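Local structure of interferon-inducible protein AIM2 (Mus musculus, 4JBM) at residues His84-Asn88 with Asn89-Arg93. The protein senses double-stranded DNA in the cytosol and binds it through its HIN domain, triggering assembly of the AIM2 inflammasome and pyroptosis. Numbering follows the deposited sequence.
With nucleotides of chain C.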
loop_
_atom_site.group_PDB
_atom_site.type_symbol
_atom_site.label_atom_id
_atom_site.label_comp_id
_atom_site.label_asym_id
_atom_site.label_seq_id
_atom_site.Cartn_x
_atom_site.Cartn_y
_atom_site.Cartn_z
ATOM N N HIS A 84 18.031 -5.552 16.786
ATOM C CA HIS A 84 17.610 -4.353 16.073
ATOM C C HIS A 84 16.345 -3.765 16.661
ATOM O O HIS A 84 15.427 -4.479 17.064
ATOM C CB HIS A 84 17.374 -4.641 14.589
ATOM C CG HIS A 84 18.620 -4.873 13.803
ATOM N ND1 HIS A 84 19.873 -4.959 14.378
ATOM C CD2 HIS A 84 18.822 -5.000 12.470
ATOM C CE1 HIS A 84 20.778 -5.146 13.447
ATOM N NE2 HIS A 84 20.163 -5.174 12.268
ATOM N N GLU A 85 16.327 -2.439 16.700
ATOM C CA GLU A 85 15.173 -1.685 17.136
ATOM C C GLU A 85 14.902 -0.584 16.130
ATOM O O GLU A 85 15.822 0.117 15.711
ATOM C CB GLU A 85 15.429 -1.070 18.517
ATOM C CG GLU A 85 15.604 -2.076 19.644
ATOM C CD GLU A 85 16.082 -1.432 20.939
ATOM O OE1 GLU A 85 17.236 -0.956 20.984
ATOM O OE2 GLU A 85 15.298 -1.394 21.911
ATOM N N VAL A 86 13.642 -0.445 15.739
ATOM C CA VAL A 86 13.258 0.581 14.792
ATOM C C VAL A 86 12.984 1.860 15.566
ATOM O O VAL A 86 12.182 1.849 16.501
ATOM C CB VAL A 86 11.993 0.174 14.001
ATOM C CG1 VAL A 86 11.680 1.192 12.922
ATOM C CG2 VAL A 86 12.167 -1.210 13.398
ATOM N N PRO A 87 13.658 2.962 15.188
ATOM C CA PRO A 87 13.378 4.278 15.777
ATOM C C PRO A 87 11.893 4.632 15.675
ATOM O O PRO A 87 11.230 4.215 14.724
ATOM C CB PRO A 87 14.202 5.236 14.911
ATOM C CG PRO A 87 15.344 4.401 14.400
ATOM C CD PRO A 87 14.795 2.998 14.246
ATOM N N ASN A 88 11.379 5.382 16.645
ATOM C CA ASN A 88 9.965 5.728 16.665
ATOM C C ASN A 88 9.463 6.405 15.393
ATOM O O ASN A 88 8.382 6.067 14.890
ATOM C CB ASN A 88 9.656 6.634 17.862
ATOM C CG ASN A 88 9.705 5.893 19.190
ATOM O OD1 ASN A 88 9.554 4.670 19.240
ATOM N ND2 ASN A 88 9.948 6.634 20.269
ATOM N N ASN A 89 10.239 7.350 14.866
ATOM C CA ASN A 89 9.760 8.128 13.729
ATOM C C ASN A 89 9.822 7.361 12.404
ATOM O O ASN A 89 9.155 7.728 11.439
ATOM C CB ASN A 89 10.474 9.468 13.591
ATOM C CG ASN A 89 9.624 10.479 12.835
ATOM O OD1 ASN A 89 8.504 10.781 13.260
ATOM N ND2 ASN A 89 10.114 10.957 11.694
ATOM N N VAL A 90 10.671 6.340 12.349
ATOM C CA VAL A 90 10.702 5.456 11.194
ATOM C C VAL A 90 9.400 4.672 11.142
ATOM O O VAL A 90 8.779 4.576 10.083
ATOM C CB VAL A 90 11.905 4.496 11.236
ATOM C CG1 VAL A 90 11.892 3.572 10.023
ATOM C CG2 VAL A 90 13.207 5.288 11.292
ATOM N N VAL A 91 8.973 4.137 12.288
ATOM C CA VAL A 91 7.665 3.480 12.391
ATOM C C VAL A 91 6.530 4.429 12.026
ATOM O O VAL A 91 5.656 4.108 11.198
ATOM C CB VAL A 91 7.407 2.966 13.815
ATOM C CG1 VAL A 91 6.030 2.309 13.905
ATOM C CG2 VAL A 91 8.490 2.000 14.217
ATOM N N LYS A 92 6.565 5.613 12.633
ATOM C CA LYS A 92 5.549 6.630 12.391
ATOM C C LYS A 92 5.464 6.990 10.908
ATOM O O LYS A 92 4.369 7.136 10.370
ATOM C CB LYS A 92 5.805 7.896 13.229
ATOM C CG LYS A 92 5.056 7.981 14.541
ATOM C CD LYS A 92 5.390 9.284 15.270
ATOM C CE LYS A 92 4.584 10.498 14.802
ATOM N NZ LYS A 92 3.131 10.429 15.201
ATOM N N ARG A 93 6.604 7.150 10.241
ATOM C CA ARG A 93 6.546 7.508 8.820
ATOM C C ARG A 93 6.100 6.329 7.961
ATOM O O ARG A 93 5.386 6.511 6.979
ATOM C CB ARG A 93 7.874 8.101 8.329
ATOM C CG ARG A 93 7.935 9.620 8.588
ATOM C CD ARG A 93 9.176 10.342 8.068
ATOM N NE ARG A 93 10.415 9.944 8.725
ATOM C CZ ARG A 93 11.288 9.084 8.213
ATOM N NH1 ARG A 93 11.075 8.554 7.018
ATOM N NH2 ARG A 93 12.391 8.779 8.884
ATOM P P DG C 8 13.557 11.660 11.221
ATOM O OP1 DG C 8 14.823 10.941 11.504
ATOM O OP2 DG C 8 12.395 10.953 10.628
ATOM O "O5'" DG C 8 13.060 12.372 12.563
ATOM C "C5'" DG C 8 13.966 13.305 13.188
ATOM C "C4'" DG C 8 13.258 13.942 14.362
ATOM O "O4'" DG C 8 12.299 14.935 13.931
ATOM C "C3'" DG C 8 12.505 12.926 15.216
ATOM O "O3'" DG C 8 12.858 13.106 16.565
ATOM C "C2'" DG C 8 11.031 13.213 14.956
ATOM C "C1'" DG C 8 11.068 14.690 14.582
ATOM N N9 DG C 8 10.003 15.054 13.663
ATOM C C8 DG C 8 9.618 14.411 12.510
ATOM N N7 DG C 8 8.607 14.970 11.898
ATOM C C5 DG C 8 8.289 16.051 12.706
ATOM C C6 DG C 8 7.281 17.020 12.547
ATOM O O6 DG C 8 6.451 17.137 11.624
ATOM N N1 DG C 8 7.317 17.929 13.600
ATOM C C2 DG C 8 8.213 17.906 14.645
ATOM N N2 DG C 8 8.081 18.887 15.547
ATOM N N3 DG C 8 9.163 16.994 14.805
ATOM C C4 DG C 8 9.140 16.108 13.797
ATOM P P DC C 9 12.384 12.050 17.683
ATOM O OP1 DC C 9 13.533 11.820 18.585
ATOM O OP2 DC C 9 11.708 10.890 17.055
ATOM O "O5'" DC C 9 11.249 12.868 18.456
ATOM C "C5'" DC C 9 11.437 14.257 18.749
ATOM C "C4'" DC C 9 10.108 14.853 19.166
ATOM O "O4'" DC C 9 9.301 15.215 18.015
ATOM C "C3'" DC C 9 9.242 13.893 19.979
ATOM O "O3'" DC C 9 8.686 14.620 21.024
ATOM C "C2'" DC C 9 8.156 13.449 19.006
ATOM C "C1'" DC C 9 7.993 14.741 18.226
ATOM N N1 DC C 9 7.312 14.617 16.914
ATOM C C2 DC C 9 6.355 15.572 16.579
ATOM O O2 DC C 9 6.112 16.478 17.387
ATOM N N3 DC C 9 5.717 15.474 15.385
ATOM C C4 DC C 9 6.021 14.470 14.551
ATOM N N4 DC C 9 5.379 14.397 13.367
ATOM C C5 DC C 9 7.000 13.490 14.887
ATOM C C6 DC C 9 7.614 13.594 16.067
ATOM P P DG C 10 8.422 13.913 22.436
ATOM O OP1 DG C 10 9.669 14.101 23.204
ATOM O OP2 DG C 10 7.902 12.550 22.197
ATOM O "O5'" DG C 10 7.223 14.766 23.057
ATOM C "C5'" DG C 10 7.094 16.131 22.698
ATOM C "C4'" DG C 10 5.627 16.475 22.615
ATOM O "O4'" DG C 10 5.168 16.216 21.259
ATOM C "C3'" DG C 10 4.727 15.677 23.556
ATOM O "O3'" DG C 10 3.774 16.589 24.092
ATOM C "C2'" DG C 10 4.082 14.623 22.644
ATOM C "C1'" DG C 10 4.020 15.393 21.320
ATOM N N9 DG C 10 4.021 14.623 20.074
ATOM C C8 DG C 10 4.786 13.530 19.741
ATOM N N7 DG C 10 4.559 13.100 18.538
ATOM C C5 DG C 10 3.582 13.957 18.043
ATOM C C6 DG C 10 2.951 13.975 16.784
ATOM O O6 DG C 10 3.144 13.200 15.851
ATOM N N1 DG C 10 2.016 15.005 16.681
ATOM C C2 DG C 10 1.746 15.922 17.675
ATOM N N2 DG C 10 0.810 16.853 17.406
ATOM N N3 DG C 10 2.341 15.916 18.860
ATOM C C4 DG C 10 3.242 14.908 18.974
#
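V86 and P87 pack on the first turn of helix 88-95 through V90 and V91. The V86 side chain crosses those of V90 and V91 at about a right angle, and its CG1, anti to the backbone nitrogen (chi1 -174°), lies 3.5 Å from CG2 of V91 and 3.7 Å from CB of V90. The P87 ring runs alongside V90, its CB 3.8 Å from V90 CG2. P87 is the N-cap residue, and its carbonyl oxygen takes weak backbone bonds from N of V90 and V91; the N of K92 bonds more firmly to O of N88, at 2.9 Å. The helix lies in the linker joining the two OB folds of this HIN domain, and V86 also touches T7 on strand 4-16 of the first fold. On the DNA strand, chain C, OP2 of DG8 accepts three hydrogen bonds, from N89 ND2, R93 NE and R93 NH2. ND2 lies in the guanidinium plane at its edge, 3.2 Å from R93 NE, since both donate to that oxygen. K92, bent at chi3 and chi4 (83° and 70°), carries its NZ to a base instead, 2.8 Å from O6 of DG10 of chain C.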